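Long-range contacts in glutathione S-transferase (Rhodospirillum rubrum F11, PDB 4O7H), which probably catalyses the conjugation of glutathione to electrophilic substrates: residues L9-R14 with L170-Y175; V16-A21 with P198-L203; L116-S121 with I208-P213; Y5-S10 with G48-L53. All blocks are in the same frame, centred on the assembly; numbering follows the deposited sequence.

Contact 1. Residues L9-R14 with L170-Y175; sequences LSPAAR and LSLIDY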
loop_
_atom_site.group_PDB
_atom_site.type_symbol
_atom_site.label_atom_id
_atom_site.label_comp_id
_atom_site.label_asym_id
_atom_site.label_seq_id
_atom_site.Cartn_x
_atom_site.Cartn_y
_atom_site.Cartn_z
ATOM N N LEU A 9 -11.148 -1.638 14.237
ATOM C CA LEU A 9 -10.917 -2.742 13.345
ATOM C C LEU A 9 -9.919 -2.444 12.231
ATOM O O LEU A 9 -9.676 -3.264 11.395
ATOM C CB LEU A 9 -12.257 -3.132 12.697
ATOM C CG LEU A 9 -13.262 -3.672 13.716
ATOM C CD1 LEU A 9 -14.466 -4.165 12.935
ATOM C CD2 LEU A 9 -12.657 -4.823 14.494
ATOM N N SER A 10 -9.363 -1.245 12.219
ATOM C CA SER A 10 -8.490 -0.833 11.123
ATOM C C SER A 10 -7.028 -1.020 11.526
ATOM O O SER A 10 -6.583 -0.340 12.446
ATOM C CB SER A 10 -8.695 0.660 10.842
ATOM O OG SER A 10 -7.664 1.198 9.957
ATOM N N PRO A 11 -6.285 -1.899 10.834
ATOM C CA PRO A 11 -4.868 -2.002 11.170
ATOM C C PRO A 11 -4.101 -0.732 10.924
ATOM O O PRO A 11 -3.183 -0.421 11.692
ATOM C CB PRO A 11 -4.361 -3.128 10.293
ATOM C CG PRO A 11 -5.396 -3.309 9.234
ATOM C CD PRO A 11 -6.684 -2.871 9.799
ATOM N N ALA A 12 -4.415 -0.020 9.861
ATOM C CA ALA A 12 -3.720 1.207 9.587
ATOM C C ALA A 12 -3.948 2.264 10.652
ATOM O O ALA A 12 -3.059 3.010 11.033
ATOM C CB ALA A 12 -4.137 1.752 8.233
ATOM N N ALA A 13 -5.182 2.352 11.116
ATOM C CA ALA A 13 -5.501 3.305 12.162
ATOM C C ALA A 13 -4.842 2.931 13.468
ATOM O O ALA A 13 -4.310 3.819 14.166
ATOM C CB ALA A 13 -7.013 3.464 12.315
ATOM N N ARG A 14 -4.807 1.637 13.781
ATOM C CA ARG A 14 -4.056 1.199 14.952
ATOM C C ARG A 14 -2.623 1.637 14.844
ATOM O O ARG A 14 -2.035 2.153 15.813
ATOM C CB ARG A 14 -4.168 -0.307 15.152
ATOM C CG ARG A 14 -5.536 -0.813 15.625
ATOM C CD ARG A 14 -5.523 -2.319 15.975
ATOM N NE ARG A 14 -6.812 -2.635 16.588
ATOM C CZ ARG A 14 -7.001 -3.418 17.642
ATOM N NH1 ARG A 14 -6.018 -4.115 18.165
ATOM N NH2 ARG A 14 -8.219 -3.489 18.170
ATOM N N LEU A 170 -1.174 -8.083 13.825
ATOM C CA LEU A 170 -1.268 -9.247 14.698
ATOM C C LEU A 170 -2.208 -8.998 15.842
ATOM O O LEU A 170 -2.870 -9.942 16.315
ATOM C CB LEU A 170 0.088 -9.715 15.181
ATOM C CG LEU A 170 0.840 -10.544 14.127
ATOM C CD1 LEU A 170 2.301 -10.670 14.470
ATOM C CD2 LEU A 170 0.240 -11.947 14.060
ATOM N N SER A 171 -2.327 -7.742 16.285
ATOM C CA SER A 171 -3.215 -7.423 17.401
ATOM C C SER A 171 -4.646 -7.699 17.008
ATOM O O SER A 171 -5.485 -8.075 17.869
ATOM C CB SER A 171 -3.029 -6.002 17.909
ATOM O OG SER A 171 -3.561 -4.992 17.083
ATOM N N LEU A 172 -4.968 -7.486 15.735
ATOM C CA LEU A 172 -6.352 -7.748 15.289
ATOM C C LEU A 172 -6.594 -9.254 15.120
ATOM O O LEU A 172 -7.667 -9.741 15.506
ATOM C CB LEU A 172 -6.664 -7.009 14.004
ATOM C CG LEU A 172 -6.999 -5.562 14.303
ATOM C CD1 LEU A 172 -6.767 -4.759 13.023
ATOM C CD2 LEU A 172 -8.429 -5.459 14.831
ATOM N N ILE A 173 -5.584 -9.994 14.671
ATOM C CA ILE A 173 -5.682 -11.460 14.620
ATOM C C ILE A 173 -5.830 -11.992 16.035
ATOM O O ILE A 173 -6.621 -12.904 16.277
ATOM C CB ILE A 173 -4.483 -12.133 13.918
ATOM C CG1 ILE A 173 -4.159 -11.441 12.559
ATOM C CG2 ILE A 173 -4.765 -13.609 13.682
ATOM C CD1 ILE A 173 -5.376 -11.069 11.725
ATOM N N ASP A 174 -5.163 -11.357 16.971
ATOM C CA ASP A 174 -5.206 -11.802 18.366
ATOM C C ASP A 174 -6.548 -11.453 18.982
ATOM O O ASP A 174 -7.098 -12.262 19.741
ATOM C CB ASP A 174 -4.055 -11.188 19.144
ATOM C CG ASP A 174 -3.697 -11.935 20.401
ATOM O OD1 ASP A 174 -3.675 -13.151 20.374
ATOM O OD2 ASP A 174 -3.328 -11.265 21.421
ATOM N N TYR A 175 -7.107 -10.295 18.661
ATOM C CA TYR A 175 -8.453 -9.944 19.109
ATOM C C TYR A 175 -9.496 -11.009 18.677
ATOM O O TYR A 175 -10.433 -11.329 19.450
ATOM C CB TYR A 175 -8.811 -8.539 18.592
ATOM C CG TYR A 175 -9.968 -7.920 19.311
ATOM C CD1 TYR A 175 -11.256 -8.344 19.076
ATOM C CD2 TYR A 175 -9.749 -6.916 20.236
ATOM C CE1 TYR A 175 -12.318 -7.757 19.764
ATOM C CE2 TYR A 175 -10.796 -6.329 20.938
ATOM C CZ TYR A 175 -12.081 -6.784 20.688
ATOM O OH TYR A 175 -13.138 -6.201 21.371
#

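Contact 2. Residues V16-A21 with P198-L203; sequences VRVALA and PSFRPL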
loop_
_atom_site.group_PDB
_atom_site.type_symbol
_atom_site.label_atom_id
_atom_site.label_comp_id
_atom_site.label_asym_id
_atom_site.label_seq_id
_atom_site.Cartn_x
_atom_site.Cartn_y
_atom_site.Cartn_z
ATOM N N VAL A 16 -1.255 4.148 13.226
ATOM C CA VAL A 16 -1.081 5.566 13.440
ATOM C C VAL A 16 -1.220 5.945 14.930
ATOM O O VAL A 16 -0.444 6.738 15.446
ATOM C CB VAL A 16 -2.018 6.375 12.528
ATOM C CG1 VAL A 16 -1.917 7.863 12.832
ATOM C CG2 VAL A 16 -1.651 6.200 11.038
ATOM N N ARG A 17 -2.152 5.321 15.637
ATOM C CA ARG A 17 -2.295 5.560 17.031
ATOM C C ARG A 17 -0.992 5.206 17.783
ATOM O O ARG A 17 -0.542 5.957 18.648
ATOM C CB ARG A 17 -3.434 4.749 17.669
ATOM C CG ARG A 17 -4.812 5.137 17.186
ATOM C CD ARG A 17 -5.853 4.414 17.998
ATOM N NE ARG A 17 -6.003 5.058 19.313
ATOM C CZ ARG A 17 -6.882 4.625 20.225
ATOM N NH1 ARG A 17 -7.615 3.551 19.981
ATOM N NH2 ARG A 17 -7.060 5.305 21.357
ATOM N N VAL A 18 -0.443 4.042 17.493
ATOM C CA VAL A 18 0.835 3.633 18.103
ATOM C C VAL A 18 1.945 4.610 17.745
ATOM O O VAL A 18 2.749 5.029 18.628
ATOM C CB VAL A 18 1.178 2.178 17.774
ATOM C CG1 VAL A 18 2.585 1.826 18.312
ATOM C CG2 VAL A 18 0.098 1.220 18.276
ATOM N N ALA A 19 2.006 5.024 16.481
ATOM C CA ALA A 19 3.038 5.971 16.022
ATOM C C ALA A 19 2.943 7.330 16.740
ATOM O O ALA A 19 3.937 7.890 17.172
ATOM C CB ALA A 19 2.936 6.150 14.513
ATOM N N LEU A 20 1.730 7.873 16.863
ATOM C CA LEU A 20 1.529 9.133 17.513
ATOM C C LEU A 20 2.066 9.057 18.966
ATOM O O LEU A 20 2.759 9.970 19.447
ATOM C CB LEU A 20 0.030 9.448 17.508
ATOM C CG LEU A 20 -0.500 9.962 16.158
ATOM C CD1 LEU A 20 -2.026 9.901 16.186
ATOM C CD2 LEU A 20 -0.004 11.365 15.834
ATOM N N ALA A 21 1.739 7.966 19.649
ATOM C CA ALA A 21 2.180 7.756 21.040
ATOM C C ALA A 21 3.717 7.595 21.125
ATOM O O ALA A 21 4.361 8.130 22.029
ATOM C CB ALA A 21 1.469 6.586 21.673
ATOM N N PRO A 198 3.976 1.543 26.304
ATOM C CA PRO A 198 2.844 2.398 26.621
ATOM C C PRO A 198 2.040 2.794 25.392
ATOM O O PRO A 198 0.835 2.966 25.473
ATOM C CB PRO A 198 3.482 3.598 27.338
ATOM C CG PRO A 198 4.795 3.123 27.803
ATOM C CD PRO A 198 5.241 1.935 26.986
ATOM N N SER A 199 2.711 2.873 24.228
ATOM C CA SER A 199 2.028 3.279 22.979
ATOM C C SER A 199 0.993 2.255 22.589
ATOM O O SER A 199 0.048 2.563 21.869
ATOM C CB SER A 199 3.027 3.405 21.851
ATOM O OG SER A 199 3.716 2.182 21.693
ATOM N N PHE A 200 1.160 1.026 23.053
ATOM C CA PHE A 200 0.209 -0.036 22.683
ATOM C C PHE A 200 -1.022 -0.125 23.588
ATOM O O PHE A 200 -1.983 -0.845 23.289
ATOM C CB PHE A 200 0.904 -1.404 22.680
ATOM C CG PHE A 200 0.558 -2.275 21.479
ATOM C CD1 PHE A 200 1.090 -1.994 20.230
ATOM C CD2 PHE A 200 -0.283 -3.374 21.624
ATOM C CE1 PHE A 200 0.779 -2.791 19.148
ATOM C CE2 PHE A 200 -0.611 -4.183 20.531
ATOM C CZ PHE A 200 -0.051 -3.897 19.303
ATOM N N ARG A 201 -0.970 0.525 24.736
ATOM C CA ARG A 201 -1.955 0.296 25.798
ATOM C C ARG A 201 -3.410 0.493 25.335
ATOM O O ARG A 201 -4.249 -0.356 25.638
ATOM C CB ARG A 201 -1.656 1.150 27.031
ATOM C CG ARG A 201 -2.573 0.756 28.192
ATOM C CD ARG A 201 -2.386 1.626 29.427
ATOM N NE ARG A 201 -1.496 0.979 30.386
ATOM C CZ ARG A 201 -0.175 1.166 30.474
ATOM N NH1 ARG A 201 0.467 2.027 29.675
ATOM N NH2 ARG A 201 0.514 0.487 31.392
ATOM N N PRO A 202 -3.762 1.559 24.596
ATOM C CA PRO A 202 -5.162 1.683 24.181
ATOM C C PRO A 202 -5.666 0.532 23.300
ATOM O O PRO A 202 -6.808 0.134 23.343
ATOM C CB PRO A 202 -5.188 3.002 23.353
ATOM C CG PRO A 202 -4.013 3.736 23.775
ATOM C CD PRO A 202 -2.965 2.723 24.166
ATOM N N LEU A 203 -4.775 -0.037 22.492
ATOM C CA LEU A 203 -5.178 -1.176 21.672
ATOM C C LEU A 203 -5.538 -2.377 22.524
ATOM O O LEU A 203 -6.362 -3.200 22.132
ATOM C CB LEU A 203 -4.041 -1.615 20.728
ATOM C CG LEU A 203 -3.808 -0.774 19.492
ATOM C CD1 LEU A 203 -3.531 0.666 19.825
ATOM C CD2 LEU A 203 -2.656 -1.391 18.694
HETATM O O HOH W 1 -1.383 4.572 21.001
#

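Contact 3. Residues L116-S121 with I208-P213; sequences LKRVIS and ISPIRP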
loop_
_atom_site.group_PDB
_atom_site.type_symbol
_atom_site.label_atom_id
_atom_site.label_comp_id
_atom_site.label_asym_id
_atom_site.label_seq_id
_atom_site.Cartn_x
_atom_site.Cartn_y
_atom_site.Cartn_z
ATOM N N LEU A 116 -15.752 -7.875 11.661
ATOM C CA LEU A 116 -16.638 -6.921 11.026
ATOM C C LEU A 116 -18.042 -7.513 10.888
ATOM O O LEU A 116 -19.010 -6.833 11.160
ATOM C CB LEU A 116 -16.121 -6.463 9.646
ATOM C CG LEU A 116 -17.079 -5.437 9.004
ATOM C CD1 LEU A 116 -17.215 -4.169 9.840
ATOM C CD2 LEU A 116 -16.668 -5.103 7.578
ATOM N N LYS A 117 -18.136 -8.781 10.511
ATOM C CA LYS A 117 -19.466 -9.340 10.259
ATOM C C LYS A 117 -20.309 -9.351 11.494
ATOM O O LYS A 117 -21.531 -9.196 11.410
ATOM C CB LYS A 117 -19.391 -10.729 9.668
ATOM C CG LYS A 117 -19.181 -10.677 8.169
ATOM C CD LYS A 117 -19.676 -11.926 7.471
ATOM C CE LYS A 117 -18.732 -12.285 6.347
ATOM N NZ LYS A 117 -19.235 -13.314 5.400
ATOM N N ARG A 118 -19.675 -9.518 12.646
ATOM C CA ARG A 118 -20.409 -9.502 13.894
ATOM C C ARG A 118 -20.789 -8.086 14.284
ATOM O O ARG A 118 -21.854 -7.850 14.867
ATOM C CB ARG A 118 -19.602 -10.184 14.988
ATOM C CG ARG A 118 -19.420 -11.676 14.758
ATOM C CD ARG A 118 -18.728 -12.307 15.944
ATOM N NE ARG A 118 -19.355 -11.934 17.214
ATOM C CZ ARG A 118 -18.845 -12.244 18.404
ATOM N NH1 ARG A 118 -17.728 -12.944 18.480
ATOM N NH2 ARG A 118 -19.461 -11.869 19.517
ATOM N N VAL A 119 -19.939 -7.120 13.949
ATOM C CA VAL A 119 -20.268 -5.738 14.219
ATOM C C VAL A 119 -21.486 -5.248 13.414
ATOM O O VAL A 119 -22.302 -4.513 13.947
ATOM C CB VAL A 119 -19.068 -4.801 13.974
ATOM C CG1 VAL A 119 -19.513 -3.367 14.085
ATOM C CG2 VAL A 119 -17.979 -5.091 14.979
ATOM N N ILE A 120 -21.592 -5.643 12.146
ATOM C CA ILE A 120 -22.728 -5.234 11.280
ATOM C C ILE A 120 -23.729 -6.400 11.094
ATOM O O ILE A 120 -23.570 -7.466 11.700
ATOM C CB ILE A 120 -22.256 -4.735 9.888
ATOM C CG1 ILE A 120 -21.877 -5.909 8.989
ATOM C CG2 ILE A 120 -21.078 -3.780 10.011
ATOM C CD1 ILE A 120 -21.034 -5.542 7.788
ATOM N N SER A 121 -24.748 -6.221 10.255
ATOM C CA SER A 121 -25.693 -7.321 9.970
ATOM C C SER A 121 -25.011 -8.505 9.250
ATOM O O SER A 121 -25.615 -9.557 9.052
ATOM C CB SER A 121 -26.865 -6.820 9.098
ATOM O OG SER A 121 -27.549 -5.708 9.669
ATOM N N ILE A 208 -14.228 -3.577 20.823
ATOM C CA ILE A 208 -15.056 -3.334 19.696
ATOM C C ILE A 208 -16.315 -4.188 19.932
ATOM O O ILE A 208 -16.292 -5.409 19.796
ATOM C CB ILE A 208 -14.324 -3.738 18.411
ATOM C CG1 ILE A 208 -13.051 -2.893 18.263
ATOM C CG2 ILE A 208 -15.233 -3.549 17.217
ATOM C CD1 ILE A 208 -11.814 -3.713 18.082
ATOM N N SER A 209 -17.406 -3.516 20.280
ATOM C CA SER A 209 -18.677 -4.191 20.517
ATOM C C SER A 209 -19.164 -4.873 19.238
ATOM O O SER A 209 -19.043 -4.314 18.146
ATOM C CB SER A 209 -19.694 -3.166 21.003
ATOM O OG SER A 209 -20.967 -3.776 21.145
ATOM N N PRO A 210 -19.723 -6.084 19.349
ATOM C CA PRO A 210 -20.021 -6.863 20.539
ATOM C C PRO A 210 -19.021 -8.002 20.755
ATOM O O PRO A 210 -19.375 -9.052 21.317
ATOM C CB PRO A 210 -21.374 -7.478 20.173
ATOM C CG PRO A 210 -21.197 -7.823 18.735
ATOM C CD PRO A 210 -20.353 -6.690 18.163
ATOM N N ILE A 211 -17.800 -7.850 20.247
ATOM C CA ILE A 211 -16.868 -8.962 20.322
ATOM C C ILE A 211 -16.005 -8.860 21.593
ATOM O O ILE A 211 -15.420 -7.821 21.887
ATOM C CB ILE A 211 -15.958 -9.047 19.081
ATOM C CG1 ILE A 211 -16.794 -9.151 17.798
ATOM C CG2 ILE A 211 -15.041 -10.244 19.182
ATOM C CD1 ILE A 211 -16.823 -7.886 16.976
ATOM N N ARG A 212 -15.990 -9.926 22.378
ATOM C CA ARG A 212 -15.181 -9.954 23.596
ATOM C C ARG A 212 -13.820 -10.478 23.155
ATOM O O ARG A 212 -13.784 -11.484 22.482
ATOM C CB ARG A 212 -15.821 -10.918 24.613
ATOM C CG ARG A 212 -17.179 -10.436 25.126
ATOM N N PRO A 213 -12.707 -9.758 23.439
ATOM C CA PRO A 213 -11.462 -10.388 22.999
ATOM C C PRO A 213 -11.141 -11.568 23.912
ATOM O O PRO A 213 -11.788 -11.743 24.962
ATOM C CB PRO A 213 -10.407 -9.291 23.195
ATOM C CG PRO A 213 -10.959 -8.450 24.269
ATOM C CD PRO A 213 -12.455 -8.468 24.101
#

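Contact 4. Residues Y5-S10 with G48-L53; sequences YHHGLS and GEVPVL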
loop_
_atom_site.group_PDB
_atom_site.type_symbol
_atom_site.label_atom_id
_atom_site.label_comp_id
_atom_site.label_asym_id
_atom_site.label_seq_id
_atom_site.Cartn_x
_atom_site.Cartn_y
_atom_site.Cartn_z
ATOM N N TYR A 5 -9.152 10.425 13.273
ATOM C CA TYR A 5 -10.304 9.619 12.954
ATOM C C TYR A 5 -9.865 8.183 12.789
ATOM O O TYR A 5 -8.957 7.865 11.961
ATOM C CB TYR A 5 -11.031 10.134 11.695
ATOM C CG TYR A 5 -11.713 11.473 11.878
ATOM C CD1 TYR A 5 -11.018 12.662 11.692
ATOM C CD2 TYR A 5 -13.027 11.539 12.298
ATOM C CE1 TYR A 5 -11.613 13.886 11.885
ATOM C CE2 TYR A 5 -13.633 12.752 12.508
ATOM C CZ TYR A 5 -12.929 13.911 12.319
ATOM O OH TYR A 5 -13.543 15.164 12.509
ATOM N N HIS A 6 -10.498 7.286 13.535
ATOM C CA HIS A 6 -10.046 5.903 13.561
ATOM C C HIS A 6 -11.225 4.946 13.802
ATOM O O HIS A 6 -12.350 5.373 14.122
ATOM C CB HIS A 6 -8.990 5.706 14.663
ATOM C CG HIS A 6 -9.568 5.494 16.026
ATOM N ND1 HIS A 6 -9.606 4.254 16.620
ATOM C CD2 HIS A 6 -10.113 6.360 16.909
ATOM C CE1 HIS A 6 -10.197 4.353 17.796
ATOM N NE2 HIS A 6 -10.505 5.624 18.005
ATOM N N HIS A 7 -10.951 3.669 13.718
ATOM C CA HIS A 7 -11.797 2.672 14.333
ATOM C C HIS A 7 -10.962 1.493 14.711
ATOM O O HIS A 7 -9.891 1.261 14.143
ATOM C CB HIS A 7 -13.041 2.317 13.533
ATOM C CG HIS A 7 -12.814 1.672 12.228
ATOM N ND1 HIS A 7 -12.384 0.370 12.097
ATOM C CD2 HIS A 7 -13.073 2.104 10.967
ATOM C CE1 HIS A 7 -12.338 0.038 10.816
ATOM N NE2 HIS A 7 -12.761 1.071 10.107
ATOM N N GLY A 8 -11.431 0.751 15.696
ATOM C CA GLY A 8 -10.647 -0.338 16.254
ATOM C C GLY A 8 -10.375 -1.478 15.310
ATOM O O GLY A 8 -9.440 -2.252 15.556
ATOM N N LEU A 9 -11.148 -1.638 14.237
ATOM C CA LEU A 9 -10.917 -2.742 13.345
ATOM C C LEU A 9 -9.919 -2.444 12.231
ATOM O O LEU A 9 -9.676 -3.264 11.395
ATOM C CB LEU A 9 -12.257 -3.132 12.697
ATOM C CG LEU A 9 -13.262 -3.672 13.716
ATOM C CD1 LEU A 9 -14.466 -4.165 12.935
ATOM C CD2 LEU A 9 -12.657 -4.823 14.494
ATOM N N SER A 10 -9.363 -1.245 12.219
ATOM C CA SER A 10 -8.490 -0.833 11.123
ATOM C C SER A 10 -7.028 -1.020 11.526
ATOM O O SER A 10 -6.583 -0.340 12.446
ATOM C CB SER A 10 -8.695 0.660 10.842
ATOM O OG SER A 10 -7.664 1.198 9.957
ATOM N N GLY A 48 -13.149 7.390 1.923
ATOM C CA GLY A 48 -14.095 6.913 2.945
ATOM C C GLY A 48 -13.484 5.906 3.896
ATOM O O GLY A 48 -14.190 5.026 4.423
ATOM N N GLU A 49 -12.174 6.043 4.113
ATOM C CA GLU A 49 -11.455 5.175 5.034
ATOM C C GLU A 49 -10.883 5.953 6.197
ATOM O O GLU A 49 -10.582 7.140 6.055
ATOM C CB GLU A 49 -10.282 4.527 4.320
ATOM C CG GLU A 49 -10.634 3.785 3.035
ATOM C CD GLU A 49 -11.056 2.362 3.220
ATOM O OE1 GLU A 49 -11.414 1.960 4.383
ATOM O OE2 GLU A 49 -11.001 1.622 2.178
ATOM N N VAL A 50 -10.686 5.244 7.315
ATOM C CA VAL A 50 -9.770 5.667 8.339
ATOM C C VAL A 50 -8.376 5.012 8.113
ATOM O O VAL A 50 -8.295 3.942 7.504
ATOM C CB VAL A 50 -10.271 5.346 9.757
ATOM C CG1 VAL A 50 -11.512 6.184 10.053
ATOM C CG2 VAL A 50 -10.535 3.842 9.919
ATOM N N PRO A 51 -7.303 5.621 8.622
ATOM C CA PRO A 51 -7.186 6.839 9.442
ATOM C C PRO A 51 -7.146 8.128 8.665
ATOM O O PRO A 51 -6.742 8.185 7.480
ATOM C CB PRO A 51 -5.857 6.667 10.159
ATOM C CG PRO A 51 -5.035 5.858 9.183
ATOM C CD PRO A 51 -5.993 4.944 8.485
ATOM N N VAL A 52 -7.589 9.190 9.349
ATOM C CA VAL A 52 -7.392 10.548 8.868
ATOM C C VAL A 52 -6.870 11.379 10.056
ATOM O O VAL A 52 -7.506 11.372 11.139
ATOM C CB VAL A 52 -8.714 11.173 8.373
ATOM C CG1 VAL A 52 -8.483 12.589 7.899
ATOM C CG2 VAL A 52 -9.276 10.336 7.228
ATOM N N LEU A 53 -5.771 12.078 9.858
ATOM C CA LEU A 53 -5.200 12.977 10.854
ATOM C C LEU A 53 -5.558 14.420 10.514
ATOM O O LEU A 53 -5.364 14.848 9.351
ATOM C CB LEU A 53 -3.692 12.819 10.905
ATOM C CG LEU A 53 -2.880 13.675 11.892
ATOM C CD1 LEU A 53 -3.117 13.223 13.325
ATOM C CD2 LEU A 53 -1.423 13.636 11.518
HETATM O O HOH W 2 -8.742 1.070 7.533
#

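Contact 1. Residues L9-R14 with L170-Y175
The guanidinium of Arg-14 carries Leu-172 on one face, CD2 lying 3.6 Å above the plane toward the rim, while Ser-171 OG stands at its edge. The two segments belong to the two domains of the glutathione S-transferase fold: the start of helix 11-22 in the thioredoxin-like domain packs on the end of helix 161-175 in the all-helical domain. Arg-14 NH1 donates to Ser-171 OG over 2.8 Å, with an angle of 148° at the hydrogen and the oxygen slightly tilted from the guanidinium plane. Tyr-217 OH is a second partner of NH1 and NE donates to Gly-8 O, so several bonds fix the rotation of this buried group; Ser-171 OG is also bonded to Cys-168 O. The reach comes from a chain extended from CG to NE, its CG anti to the carbonyl carbon (chi1 -71°). A leucine in place of Arg-14 would probably leave Gly-8 O and Ser-171 OG without this donor and Leu-172 without the flat surface it rests on. The other branch of Leu-172 sits against the start of helix 11-22, where CD1 meets Pro-11 CD at 3.7 Å, the two side chains crossing at about a right angle, with Leu-9 O also near it. Just behind, Ser-10 is the N-cap of this helix: its OG accepts from Ala-13 N at 3.0 Å.

Contact 2. Residues V16-A21 with P198-L203
Val-18 meets three residues of 198-203 at once, and the contact shows how a helix of the thioredoxin-like domain can be packed against the C-terminal part of a glutathione S-transferase chain. Its two methyl groups divide the work. CG1, anti to the backbone N (chi1 174°), lies 3.6 Å from Ser-199 OG, whereas CG2 turns to the apolar side, 3.8 Å from Leu-203 CD2 and 3.9 Å from Phe-200 CD1. One turn further along, Ala-21 CB and Ser-199 CB approach to 3.5 Å, a close fit between two small side chains where the backbones come nearest.

At the other border Pro-202 CB sits over one face of the Arg-17 guanidinium, 3.6 Å from NH2. A bend at chi3 (77°) goes with this placing of the guanidinium against Pro-202, where partners outside the two segments hold its polar end: NH1 forms a salt bridge with Glu-206, and NE donates to Tyr-27 OH. A methionine in place of Arg-17 would probably leave the Glu-206 carboxylate without its charged mate and Pro-202 without the flat group it packs on.

The next shell positions these groups. Leu-203 CD2 also lies over one face of the Phe-200 ring, the hydroxyl of Ser-199 is hydrogen-bonded to Glu-22, and Ile-164 and Cys-168 of helix 161-175 touch Val-18. Between the backbones, a water donates to Ser-199 O at 2.6 Å and, more weakly, to Arg-17 O at 2.9 Å.

Contact 3. Residues L116-S121 with I208-P213
With CG anti to the carbonyl carbon (chi1 -67°) and a bend at chi3 (50°), Arg-118 lays its guanidinium flat against Ile-211, whose CG1 lies 3.7 Å above the centre of the plane. Ile-211 CG2 approaches NH1 of the same group at 3.9 Å, so a branched aliphatic side chain backs a charged one at the surface. Arg-118 NH2 and Pro-210 O are 3.3 Å apart, but the angle is too poor for a hydrogen bond, and the hold on the arginine is mainly one of packing.

Val-119 adds a second point of packing. Its CG2 meets two apolar branches, Ile-211 CD1 at 3.6 Å and Ile-208 CG2 at 3.9 Å, and also lies against the carbonyl oxygen of Ser-209, 3.4 Å from that O. The side chains of Val-119 and Ile-211 cross at about a right angle, and the ring of Pro-210 closes in over the backbone, CD being 4.1 Å from Val-119 CA. Tyr-175 OH, bonded to Ile-208 N and Ile-211 O, ties this part of the tail to helix 161-175. A cis peptide before Pro-210 reverses the chain, and Ile-211 N returns to Ile-208 O in a backbone bond of 2.9 Å: residues 208 to 211 form a cis-proline type VI beta turn, which rests on the C-terminal end of the long helix 85-119.

Contact 4. Residues Y5-S10 with G48-L53
Tyr-5 N donates to Val-52 O over 2.9 Å, and Val-52 N returns the bond to Tyr-5 O at 3.2 Å. These two bonds make Tyr-5 and Val-52 an antiparallel hydrogen-bonded pair joining strand 3-6 to strand 52-54. Tyr-5 O has a further neighbour in Pro-51 CA, a CA-H...O contact of 3.2 Å. The side chains of the pair lie on one face of the sheet, their CB atoms 4.2 Å apart, and Val-52 O also stands in plane at the edge of the tyrosine ring; Met-44 of helix 39-44 packs on both.

Beyond the strands, Val-50 is wedged between the strand end and the turn from His-7 to Ser-10. CG1, anti to the carbonyl carbon (chi1 -67°), runs beside Tyr-5 O, while CG2 reaches His-7 CD2 at 3.2 Å, a close approach oblique to the imidazole. One face of that ring is met by Ser-10 CB, 3.6 Å above the plane, and Trp-35 adds an edge-to-face contact. A water links Ser-10 OG (2.7 Å) to Val-50 O, to which it donates.

The peptide between Val-50 and Pro-51 is cis, as in the cis-proline loop characteristic of thioredoxin folds. In glutathione S-transferases the backbone of the residue before this proline usually binds the cysteinyl part of glutathione. The geometry of Val-50 and Pro-51 is consistent with such a glutathione-binding loop, and the water bridging to Ser-10 OG implies that Val-50 O is accessible to a polar partner.

How the contacts relate
Contact 4 lies within the thioredoxin-like domain, joining strands 3-6 and 52-54, and its first segment leads, through a turn, into helix 11-22. That helix carries contact 1 near its start and contact 2 further along, their centres about 12 Å apart, and both reach the later, helical part of the chain. Contacts 1 and 4 share Leu-9 and Ser-10, with centres about 11 Å apart. Contact 3 is the outlying one, about 18 Å from the chain centre and 22 Å, centre to centre, from contact 2. Segment 198-203 packs on helix 11-22, and segment 208-213 then reaches the end of helix 85-119. Contacts 1 and 2 thus join the two parts, while contact 3 fastens the tail within the helical one.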